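DltD domain-containing protein (Beauveria bassiana, PDB 7D78) is a thioesterase of the polyketide transferase family that probably cyclises polyketide chains, closing them into medium-ring lactones. Local coordinates at residues R43-D48 with D70-F75; Q76-N81 with V308-T313; K197-N200 with G206-G209; E265-T268 with E274-A277. All blocks are in the same frame, centred on the assembly; numbering follows the deposited sequence.

Contact 1. Residues R43-D48 with D70-F75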
loop_
_atom_site.group_PDB
_atom_site.type_symbol
_atom_site.label_atom_id
_atom_site.label_comp_id
_atom_site.label_asym_id
_atom_site.label_seq_id
_atom_site.Cartn_x
_atom_site.Cartn_y
_atom_site.Cartn_z
ATOM N N ARG A 43 -8.473 21.421 -13.382
ATOM C CA ARG A 43 -8.332 22.570 -14.273
ATOM C C ARG A 43 -7.142 22.338 -15.191
ATOM O O ARG A 43 -6.045 22.045 -14.713
ATOM C CB ARG A 43 -8.092 23.865 -13.502
ATOM C CG ARG A 43 -9.129 24.233 -12.466
ATOM C CD ARG A 43 -8.693 25.528 -11.816
ATOM N NE ARG A 43 -9.754 26.143 -11.025
ATOM C CZ ARG A 43 -9.692 27.376 -10.538
ATOM N NH1 ARG A 43 -8.623 28.130 -10.771
ATOM N NH2 ARG A 43 -10.701 27.853 -9.825
ATOM N N PHE A 44 -7.357 22.479 -16.495
ATOM C CA PHE A 44 -6.295 22.350 -17.485
ATOM C C PHE A 44 -6.024 23.720 -18.086
ATOM O O PHE A 44 -6.915 24.319 -18.699
ATOM C CB PHE A 44 -6.672 21.349 -18.573
ATOM C CG PHE A 44 -5.576 21.095 -19.563
ATOM C CD1 PHE A 44 -4.424 20.424 -19.179
ATOM C CD2 PHE A 44 -5.690 21.536 -20.873
ATOM C CE1 PHE A 44 -3.408 20.178 -20.081
ATOM C CE2 PHE A 44 -4.677 21.297 -21.791
ATOM C CZ PHE A 44 -3.529 20.617 -21.395
ATOM N N TYR A 45 -4.815 24.218 -17.878
ATOM C CA TYR A 45 -4.361 25.503 -18.405
ATOM C C TYR A 45 -3.551 25.211 -19.667
ATOM O O TYR A 45 -2.380 24.835 -19.585
ATOM C CB TYR A 45 -3.530 26.238 -17.356
ATOM C CG TYR A 45 -4.284 26.685 -16.110
ATOM C CD1 TYR A 45 -4.644 25.773 -15.117
ATOM C CD2 TYR A 45 -4.603 28.029 -15.912
ATOM C CE1 TYR A 45 -5.315 26.185 -13.959
ATOM C CE2 TYR A 45 -5.277 28.454 -14.762
ATOM C CZ TYR A 45 -5.627 27.525 -13.790
ATOM O OH TYR A 45 -6.290 27.937 -12.653
ATOM N N ALA A 46 -4.180 25.364 -20.834
ATOM C CA ALA A 46 -3.587 24.971 -22.108
ATOM C C ALA A 46 -2.663 26.061 -22.645
ATOM O O ALA A 46 -2.804 27.241 -22.325
ATOM C CB ALA A 46 -4.674 24.682 -23.143
ATOM N N VAL A 47 -1.710 25.653 -23.477
ATOM C CA VAL A 47 -0.898 26.597 -24.230
ATOM C C VAL A 47 -1.217 26.418 -25.705
ATOM O O VAL A 47 -1.747 25.388 -26.134
ATOM C CB VAL A 47 0.614 26.431 -23.973
ATOM C CG1 VAL A 47 0.915 26.591 -22.488
ATOM C CG2 VAL A 47 1.102 25.085 -24.503
ATOM N N ASP A 48 -0.914 27.455 -26.485
ATOM C CA ASP A 48 -1.124 27.382 -27.922
ATOM C C ASP A 48 -0.121 26.420 -28.541
ATOM O O ASP A 48 1.002 26.268 -28.059
ATOM C CB ASP A 48 -0.984 28.765 -28.564
ATOM C CG ASP A 48 -1.983 29.770 -28.016
ATOM O OD1 ASP A 48 -3.189 29.439 -27.935
ATOM O OD2 ASP A 48 -1.561 30.895 -27.666
ATOM N N ASP A 70 -2.440 30.121 -8.885
ATOM C CA ASP A 70 -1.442 31.156 -9.133
ATOM C C ASP A 70 -0.195 30.578 -9.791
ATOM O O ASP A 70 0.355 31.176 -10.725
ATOM C CB ASP A 70 -1.079 31.855 -7.827
ATOM C CG ASP A 70 -2.222 32.669 -7.268
ATOM O OD1 ASP A 70 -3.073 33.128 -8.064
ATOM O OD2 ASP A 70 -2.269 32.850 -6.035
ATOM N N ILE A 71 0.268 29.419 -9.315
ATOM C CA ILE A 71 1.439 28.771 -9.903
ATOM C C ILE A 71 1.136 28.303 -11.323
ATOM O O ILE A 71 1.969 28.451 -12.230
ATOM C CB ILE A 71 1.903 27.602 -9.009
ATOM C CG1 ILE A 71 2.013 28.040 -7.547
ATOM C CG2 ILE A 71 3.228 27.014 -9.497
ATOM C CD1 ILE A 71 3.301 28.749 -7.222
ATOM N N ALA A 72 -0.059 27.737 -11.543
ATOM C CA ALA A 72 -0.413 27.219 -12.864
ATOM C C ALA A 72 -0.477 28.326 -13.912
ATOM O O ALA A 72 -0.091 28.116 -15.072
ATOM C CB ALA A 72 -1.751 26.489 -12.803
ATOM N N GLU A 73 -1.008 29.493 -13.537
ATOM C CA GLU A 73 -1.050 30.621 -14.466
ATOM C C GLU A 73 0.353 31.023 -14.910
ATOM O O GLU A 73 0.578 31.315 -16.091
ATOM C CB GLU A 73 -1.763 31.808 -13.815
ATOM C CG GLU A 73 -3.218 31.534 -13.474
ATOM C CD GLU A 73 -3.873 32.689 -12.731
ATOM O OE1 GLU A 73 -3.274 33.784 -12.680
ATOM O OE2 GLU A 73 -4.987 32.501 -12.198
ATOM N N THR A 74 1.309 31.046 -13.976
ATOM C CA THR A 74 2.693 31.350 -14.334
ATOM C C THR A 74 3.263 30.278 -15.247
ATOM O O THR A 74 3.899 30.588 -16.262
ATOM C CB THR A 74 3.553 31.494 -13.076
ATOM O OG1 THR A 74 3.074 32.591 -12.292
ATOM C CG2 THR A 74 5.019 31.750 -13.442
ATOM N N PHE A 75 3.049 29.007 -14.899
ATOM C CA PHE A 75 3.506 27.919 -15.760
ATOM C C PHE A 75 2.927 28.068 -17.161
ATOM O O PHE A 75 3.646 27.963 -18.161
ATOM C CB PHE A 75 3.107 26.567 -15.162
ATOM C CG PHE A 75 3.942 26.134 -13.983
ATOM C CD1 PHE A 75 5.179 26.706 -13.726
ATOM C CD2 PHE A 75 3.487 25.124 -13.135
ATOM C CE1 PHE A 75 5.947 26.292 -12.644
ATOM C CE2 PHE A 75 4.246 24.705 -12.045
ATOM C CZ PHE A 75 5.475 25.286 -11.795
HETATM O O HOH W 1 -6.575 30.550 -12.582
#
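The methyl group of Ala72 lies over one face of the Tyr45 ring, its CB 3.9 Å from the ring centroid and 19° off the ring normal, which makes a CH-pi contact. It is displaced toward the rim on the CD1 and CE1 side, with Tyr45 CE1 and Ala72 CB 3.8 Å apart. This is the tight, buried half of the contact. A residue as small as alanine lets the helix come close to the strand, and the CA atoms of Tyr45 and Ala72 are 7.0 Å apart. In the alpha/beta hydrolase fold of this protein, helix 68-77 belongs to the beta-alpha-beta crossover from strand 51-57 to strand 81-86. Strand 39-45 pairs antiparallel with strand 81-86, and Ala72 also touches Thr82 and Ile84 of that strand.

Toward solvent the packing thins. Glu73 approaches obliquely at the ring's rim, on the same side as Ala72, its CG 3.9 Å from Tyr45 CE2, and its extended chain carries the carboxylate outward. A water in the plane of the ring, 2.6 Å from Tyr45 OH, donates to Glu73 OE2 at 2.5 Å. The same phenol oxygen accepts a hydrogen bond from Arg43 NH1 (3.0 Å), two residues earlier on the strand. Tyrosine suits this boundary because its ring packs inward while its hydroxyl serves the polar rim. Arg43 NH1 and Glu73 OE2 remain 5.9 Å apart, where a weak attraction is possible.

Contact 2. Residues Q76-N81 with V308-T313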
loop_
_atom_site.group_PDB
_atom_site.type_symbol
_atom_site.label_atom_id
_atom_site.label_comp_id
_atom_site.label_asym_id
_atom_site.label_seq_id
_atom_site.Cartn_x
_atom_site.Cartn_y
_atom_site.Cartn_z
ATOM N N GLN A 76 1.624 28.340 -17.247
ATOM C CA GLN A 76 0.981 28.500 -18.545
ATOM C C GLN A 76 1.584 29.658 -19.335
ATOM O O GLN A 76 1.785 29.551 -20.549
ATOM C CB GLN A 76 -0.511 28.721 -18.348
ATOM C CG GLN A 76 -1.276 28.915 -19.623
ATOM C CD GLN A 76 -2.706 29.322 -19.354
ATOM O OE1 GLN A 76 -2.973 30.169 -18.506
ATOM N NE2 GLN A 76 -3.633 28.709 -20.064
ATOM N N SER A 77 1.866 30.779 -18.667
ATOM C CA SER A 77 2.417 31.927 -19.378
ATOM C C SER A 77 3.848 31.689 -19.833
ATOM O O SER A 77 4.333 32.413 -20.706
ATOM C CB SER A 77 2.364 33.177 -18.503
ATOM O OG SER A 77 3.313 33.102 -17.463
ATOM N N GLN A 78 4.539 30.705 -19.259
ATOM C CA GLN A 78 5.877 30.345 -19.698
ATOM C C GLN A 78 5.875 29.157 -20.655
ATOM O O GLN A 78 6.940 28.605 -20.953
ATOM C CB GLN A 78 6.767 30.073 -18.485
ATOM C CG GLN A 78 7.013 31.337 -17.659
ATOM C CD GLN A 78 8.024 31.141 -16.548
ATOM O OE1 GLN A 78 8.906 30.291 -16.636
ATOM N NE2 GLN A 78 7.907 31.942 -15.495
ATOM N N GLY A 79 4.710 28.762 -21.154
ATOM C CA GLY A 79 4.632 27.755 -22.192
ATOM C C GLY A 79 4.366 26.336 -21.730
ATOM O O GLY A 79 4.555 25.404 -22.524
ATOM N N PHE A 80 3.929 26.138 -20.486
ATOM C CA PHE A 80 3.661 24.805 -19.948
ATOM C C PHE A 80 2.158 24.596 -19.797
ATOM O O PHE A 80 1.514 25.304 -19.013
ATOM C CB PHE A 80 4.341 24.612 -18.592
ATOM C CG PHE A 80 5.843 24.660 -18.646
ATOM C CD1 PHE A 80 6.575 23.516 -18.931
ATOM C CD2 PHE A 80 6.523 25.844 -18.394
ATOM C CE1 PHE A 80 7.966 23.556 -18.981
ATOM C CE2 PHE A 80 7.914 25.892 -18.441
ATOM C CZ PHE A 80 8.634 24.746 -18.734
ATOM N N ASN A 81 1.598 23.640 -20.547
ATOM C CA ASN A 81 0.297 23.094 -20.164
ATOM C C ASN A 81 0.368 22.701 -18.698
ATOM O O ASN A 81 1.339 22.076 -18.272
ATOM C CB ASN A 81 -0.074 21.854 -20.981
ATOM C CG ASN A 81 -0.223 22.117 -22.465
ATOM O OD1 ASN A 81 -1.227 22.672 -22.929
ATOM N ND2 ASN A 81 0.745 21.639 -23.229
ATOM N N VAL A 308 11.395 31.311 -6.819
ATOM C CA VAL A 308 11.279 29.867 -6.646
ATOM C C VAL A 308 10.531 29.251 -7.824
ATOM O O VAL A 308 10.950 28.226 -8.373
ATOM C CB VAL A 308 10.602 29.545 -5.302
ATOM C CG1 VAL A 308 10.135 28.092 -5.272
ATOM C CG2 VAL A 308 11.567 29.822 -4.157
ATOM N N VAL A 309 9.424 29.872 -8.244
ATOM C CA VAL A 309 8.688 29.363 -9.398
ATOM C C VAL A 309 9.554 29.415 -10.651
ATOM O O VAL A 309 9.591 28.458 -11.434
ATOM C CB VAL A 309 7.370 30.135 -9.580
ATOM C CG1 VAL A 309 6.643 29.652 -10.826
ATOM C CG2 VAL A 309 6.500 29.956 -8.361
ATOM N N ASP A 310 10.277 30.521 -10.858
ATOM C CA ASP A 310 11.174 30.600 -12.008
ATOM C C ASP A 310 12.223 29.497 -11.964
ATOM O O ASP A 310 12.598 28.941 -13.006
ATOM C CB ASP A 310 11.840 31.977 -12.067
ATOM C CG ASP A 310 10.956 33.011 -12.724
ATOM O OD1 ASP A 310 9.938 32.605 -13.330
ATOM O OD2 ASP A 310 11.269 34.218 -12.638
ATOM N N ALA A 311 12.699 29.159 -10.764
ATOM C CA ALA A 311 13.666 28.077 -10.634
ATOM C C ALA A 311 13.074 26.741 -11.062
ATOM O O ALA A 311 13.786 25.894 -11.620
ATOM C CB ALA A 311 14.168 27.998 -9.198
ATOM N N MET A 312 11.777 26.537 -10.817
ATOM C CA MET A 312 11.127 25.297 -11.233
ATOM C C MET A 312 11.071 25.190 -12.750
ATOM O O MET A 312 11.477 24.175 -13.324
ATOM C CB MET A 312 9.720 25.216 -10.642
ATOM C CG MET A 312 9.682 25.179 -9.133
ATOM S SD MET A 312 7.997 25.331 -8.495
ATOM C CE MET A 312 8.326 25.044 -6.784
ATOM N N THR A 313 10.577 26.235 -13.422
ATOM C CA THR A 313 10.472 26.184 -14.877
ATOM C C THR A 313 11.834 26.076 -15.533
ATOM O O THR A 313 11.957 25.466 -16.600
ATOM C CB THR A 313 9.739 27.410 -15.411
ATOM O OG1 THR A 313 10.359 28.601 -14.908
ATOM C CG2 THR A 313 8.300 27.371 -14.970
#
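Thr313 and Gln78 bury the most surface here, and they meet through Thr313 OG1 and Gln78 OE1, 2.8 Å apart. The threonine hydroxyl stands between its own backbone N and carbonyl carbon (chi1 53°), which also puts OG1 3.0 Å from Asp310 O in the preceding turn of its helix. The single hydroxyl proton therefore has two acceptors in reach. Gln78 reaches across with an extended chain, at about a right angle to both of its partners. Its amide uses both ends: while OE1 faces Thr313, NE2 donates to Asp310 OD1 at 3.0 Å with an N-H...O angle of 155°. That carboxylate oxygen is approached nearly along its C-O bond and lies close to the amide plane.

Phe80 supplies the apolar part. Its CE2 lies 3.8 Å from Thr313 CG2, so the threonine offers a methyl to the ring and a hydroxyl to the amide. The turn that presents Gln78 and Phe80 is a Schellman motif ending helix 68-77, with Gly79 as the positive-phi C-prime residue. Phe80 N bonds to Phe75 O, and Gly79 N to Gln76 O. Phe80 then packs on Pro52 and Ile54 of strand 51-57, joining the end of one helix and the side of helix 305-319 to the sheet. The NE2 bond favours this orientation of the Gln78 amide, consistent with the nearby threonine hydroxyl, since a flip would set OE1 against the Asp310 carboxylate.

Contact 3. Residues K197-N200 with G206-G209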
loop_
_atom_site.group_PDB
_atom_site.type_symbol
_atom_site.label_atom_id
_atom_site.label_comp_id
_atom_site.label_asym_id
_atom_site.label_seq_id
_atom_site.Cartn_x
_atom_site.Cartn_y
_atom_site.Cartn_z
ATOM N N LYS A 197 -6.501 22.126 18.822
ATOM C CA LYS A 197 -5.174 22.093 19.420
ATOM C C LYS A 197 -4.085 21.811 18.389
ATOM O O LYS A 197 -2.913 21.684 18.763
ATOM C CB LYS A 197 -5.112 21.055 20.543
ATOM C CG LYS A 197 -5.989 21.379 21.751
ATOM C CD LYS A 197 -5.876 20.307 22.826
ATOM C CE LYS A 197 -6.539 18.996 22.402
ATOM N NZ LYS A 197 -8.030 19.058 22.462
ATOM N N GLY A 198 -4.442 21.732 17.106
ATOM C CA GLY A 198 -3.501 21.360 16.066
ATOM C C GLY A 198 -3.162 19.888 16.009
ATOM O O GLY A 198 -2.215 19.508 15.304
ATOM N N GLU A 199 -3.910 19.043 16.709
ATOM C CA GLU A 199 -3.522 17.656 16.899
ATOM C C GLU A 199 -4.385 16.733 16.055
ATOM O O GLU A 199 -5.456 17.102 15.572
ATOM C CB GLU A 199 -3.625 17.261 18.378
ATOM C CG GLU A 199 -2.672 18.020 19.285
ATOM C CD GLU A 199 -2.749 17.558 20.733
ATOM O OE1 GLU A 199 -3.871 17.381 21.251
ATOM O OE2 GLU A 199 -1.683 17.361 21.351
ATOM N N ASN A 200 -3.912 15.501 15.924
ATOM C CA ASN A 200 -4.668 14.446 15.266
ATOM C C ASN A 200 -4.204 13.120 15.850
ATOM O O ASN A 200 -3.174 13.063 16.536
ATOM C CB ASN A 200 -4.483 14.500 13.741
ATOM C CG ASN A 200 -3.032 14.480 13.330
ATOM O OD1 ASN A 200 -2.326 13.501 13.567
ATOM N ND2 ASN A 200 -2.574 15.562 12.702
ATOM N N GLY A 206 3.093 18.034 12.232
ATOM C CA GLY A 206 3.219 19.074 13.232
ATOM C C GLY A 206 2.280 18.953 14.405
ATOM O O GLY A 206 2.232 19.874 15.231
ATOM N N SER A 207 1.546 17.843 14.509
ATOM C CA SER A 207 0.581 17.648 15.585
ATOM C C SER A 207 1.254 17.767 16.945
ATOM O O SER A 207 2.257 17.104 17.218
ATOM C CB SER A 207 -0.083 16.277 15.438
ATOM O OG SER A 207 -0.871 15.941 16.565
ATOM N N GLY A 208 0.690 18.610 17.803
ATOM C CA GLY A 208 1.272 18.885 19.092
ATOM C C GLY A 208 2.213 20.066 19.106
ATOM O O GLY A 208 2.621 20.505 20.188
ATOM N N GLY A 209 2.561 20.602 17.942
ATOM C CA GLY A 209 3.452 21.727 17.868
ATOM C C GLY A 209 2.850 22.867 17.082
ATOM O O GLY A 209 1.656 22.875 16.751
HETATM O O HOH W 2 -0.346 21.051 17.359
#
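Residues 206-209 form a type II beta turn, closed by Gly209 N bonding to Gly206 O at 2.8 Å, and the backbone of 197-200 runs beside it closely enough to bring the CA atoms of Glu199 and Ser207 within 4.3 Å. Ser207 and Gly208 occupy the turn's two central positions; the second has positive phi, as this turn type requires, and suits glycine. Gly198 also has positive phi, and its carbonyl O receives a CA-H...O contact from Ser207 CA at 3.4 Å. Water 2 bridges the backbones, donating to Lys197 O and to Gly209 O (2.8 Å), with a weak bond from Gly208 N. Gly209 is the N-cap residue of helix 210-220.

Among the side chains Ser207 carries the contact. Its OG points away from its own backbone N (chi1 171°) and over to the neighbouring segment, where it accepts from Asn200 N at 3.1 Å. Its CB lies 3.8 Å from Asn200 ND2, while Asn200 OD1 turns to Met204 N inside the intervening loop. Glu199 runs alongside the turn, its CG 3.7 Å from Gly208 N. In sequence the segments fall between core strands 150-156 and 259-264, where alpha/beta hydrolases commonly carry a lid. With no regular secondary structure in either segment, a serine hydroxyl, the main-chain N-H of Asn200 and a bridging water take over the bonding that strand pairing would otherwise provide, which implies a defined shape for this loop.

Contact 4. Residues E265-T268 with E274-A277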
loop_
_atom_site.group_PDB
_atom_site.type_symbol
_atom_site.label_atom_id
_atom_site.label_comp_id
_atom_site.label_asym_id
_atom_site.label_seq_id
_atom_site.Cartn_x
_atom_site.Cartn_y
_atom_site.Cartn_z
ATOM N N GLU A 265 12.956 26.445 4.917
ATOM C CA GLU A 265 13.897 26.458 6.037
ATOM C C GLU A 265 13.199 26.200 7.366
ATOM O O GLU A 265 13.697 25.435 8.199
ATOM C CB GLU A 265 14.644 27.799 6.100
ATOM C CG GLU A 265 15.710 27.814 7.196
ATOM C CD GLU A 265 16.224 29.208 7.516
ATOM O OE1 GLU A 265 15.555 30.196 7.142
ATOM O OE2 GLU A 265 17.297 29.308 8.150
ATOM N N LEU A 266 12.049 26.832 7.581
ATOM C CA LEU A 266 11.333 26.782 8.850
ATOM C C LEU A 266 10.090 25.899 8.764
ATOM O O LEU A 266 9.031 26.228 9.302
ATOM C CB LEU A 266 10.967 28.192 9.309
ATOM C CG LEU A 266 12.168 29.143 9.337
ATOM C CD1 LEU A 266 11.750 30.547 9.746
ATOM C CD2 LEU A 266 13.220 28.596 10.278
ATOM N N ASP A 267 10.207 24.761 8.092
ATOM C CA ASP A 267 9.075 23.850 7.963
ATOM C C ASP A 267 8.775 23.215 9.316
ATOM O O ASP A 267 9.542 22.378 9.796
ATOM C CB ASP A 267 9.388 22.784 6.917
ATOM C CG ASP A 267 8.139 22.081 6.414
ATOM O OD1 ASP A 267 7.209 21.893 7.226
ATOM O OD2 ASP A 267 8.095 21.710 5.219
ATOM N N THR A 268 7.653 23.593 9.929
ATOM C CA THR A 268 7.218 23.010 11.193
ATOM C C THR A 268 6.285 21.816 11.016
ATOM O O THR A 268 5.818 21.272 12.022
ATOM C CB THR A 268 6.495 24.055 12.046
ATOM O OG1 THR A 268 5.448 24.645 11.260
ATOM C CG2 THR A 268 7.465 25.133 12.518
ATOM N N GLU A 274 14.512 15.726 7.432
ATOM C CA GLU A 274 13.931 14.539 6.808
ATOM C C GLU A 274 13.859 14.701 5.296
ATOM O O GLU A 274 14.135 13.755 4.542
ATOM C CB GLU A 274 12.532 14.268 7.374
ATOM C CG GLU A 274 12.106 12.818 7.305
ATOM C CD GLU A 274 10.851 12.529 8.130
ATOM O OE1 GLU A 274 9.999 13.429 8.260
ATOM O OE2 GLU A 274 10.724 11.401 8.649
ATOM N N GLN A 275 13.473 15.894 4.838
ATOM C CA GLN A 275 13.459 16.178 3.408
ATOM C C GLN A 275 14.866 16.098 2.828
ATOM O O GLN A 275 15.086 15.467 1.791
ATOM C CB GLN A 275 12.838 17.554 3.156
ATOM C CG GLN A 275 11.457 17.761 3.799
ATOM C CD GLN A 275 10.862 19.117 3.490
ATOM O OE1 GLN A 275 11.048 19.652 2.393
ATOM N NE2 GLN A 275 10.144 19.685 4.454
ATOM N N LYS A 276 15.836 16.714 3.509
ATOM C CA LYS A 276 17.217 16.686 3.034
ATOM C C LYS A 276 17.772 15.264 2.995
ATOM O O LYS A 276 18.511 14.898 2.069
ATOM C CB LYS A 276 18.082 17.565 3.932
ATOM C CG LYS A 276 17.877 19.047 3.720
ATOM C CD LYS A 276 18.338 19.853 4.929
ATOM C CE LYS A 276 18.334 21.344 4.622
ATOM N NZ LYS A 276 18.516 22.192 5.843
ATOM N N ALA A 277 17.446 14.454 4.002
ATOM C CA ALA A 277 17.954 13.086 4.031
ATOM C C ALA A 277 17.493 12.304 2.807
ATOM O O ALA A 277 18.276 11.562 2.203
ATOM C CB ALA A 277 17.512 12.393 5.321
#
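Asp267 meets Gln275 through its carboxylate, and the approach can be followed outward from CB. Asp267 CB is already 4.0 Å from Gln275 NE2. With CG swung opposite the backbone N (chi1 -162°), the carboxylate carbon comes to 3.7 Å from the same nitrogen, and the group then divides its work between two oxygens. Asp267 OD1 turns back to its own loop and accepts from the backbone N-H groups of Met269 and Ser270, which hold the group against rotation. Asp267 OD2 accepts from Gln275 NE2 at 3.0 Å. That bond is bent, 135° at the hydrogen, and the donor comes from above the carboxylate, 54° out of its plane, although OD2 lies close to the plane of the amide itself. The two flat groups stand nearly perpendicular.

OD2 has a second partner, His296 ND1. In the alpha/beta hydrolase fold the acidic member of the catalytic triad commonly follows a late strand of the sheet, and Asp267 comes just after strand 259-264; its link to His296 is consistent with a Ser-His-Asp triad completed by Ser134 on the nucleophile elbow. Gln275 would then be a second-shell residue, reaching back from helix 272-281 on an extended chain, its OE1 hydrogen-bonded with Thr263 OG1 and its NE2 donating also to Ser270 O. Glutamine suits the place: long enough to cross from helix to loop, it offers N-H groups to the aspartate and to a carbonyl, while its oxygen takes part in a third bond. Both residues are buried.

In the fold
Contacts 1 and 2 share helix 68-77 and lie side by side, their centres 9 Å apart. They touch directly: Ala46 O and Gln76 NE2 are 2.8 Å apart, and Phe75 CD1 packs 3.4 Å from Thr313 CG2. Together they fasten that crossover helix to the sheet and to helix 305-319. Contact 3, in the loop before helix 210-220, approaches contact 4 to about 4 Å between nearest atoms without touching it. Contact 4 holds the aspartate of the probable triad, and Gly206 of contact 3 lies near, without touching, that triad. The sodium ion bound at Glu166 and Lys170 is about 12 Å from the Asn200 side chain. Contacts 1 and 3 are 34 Å apart between centres, on opposite sides of the chain's centre.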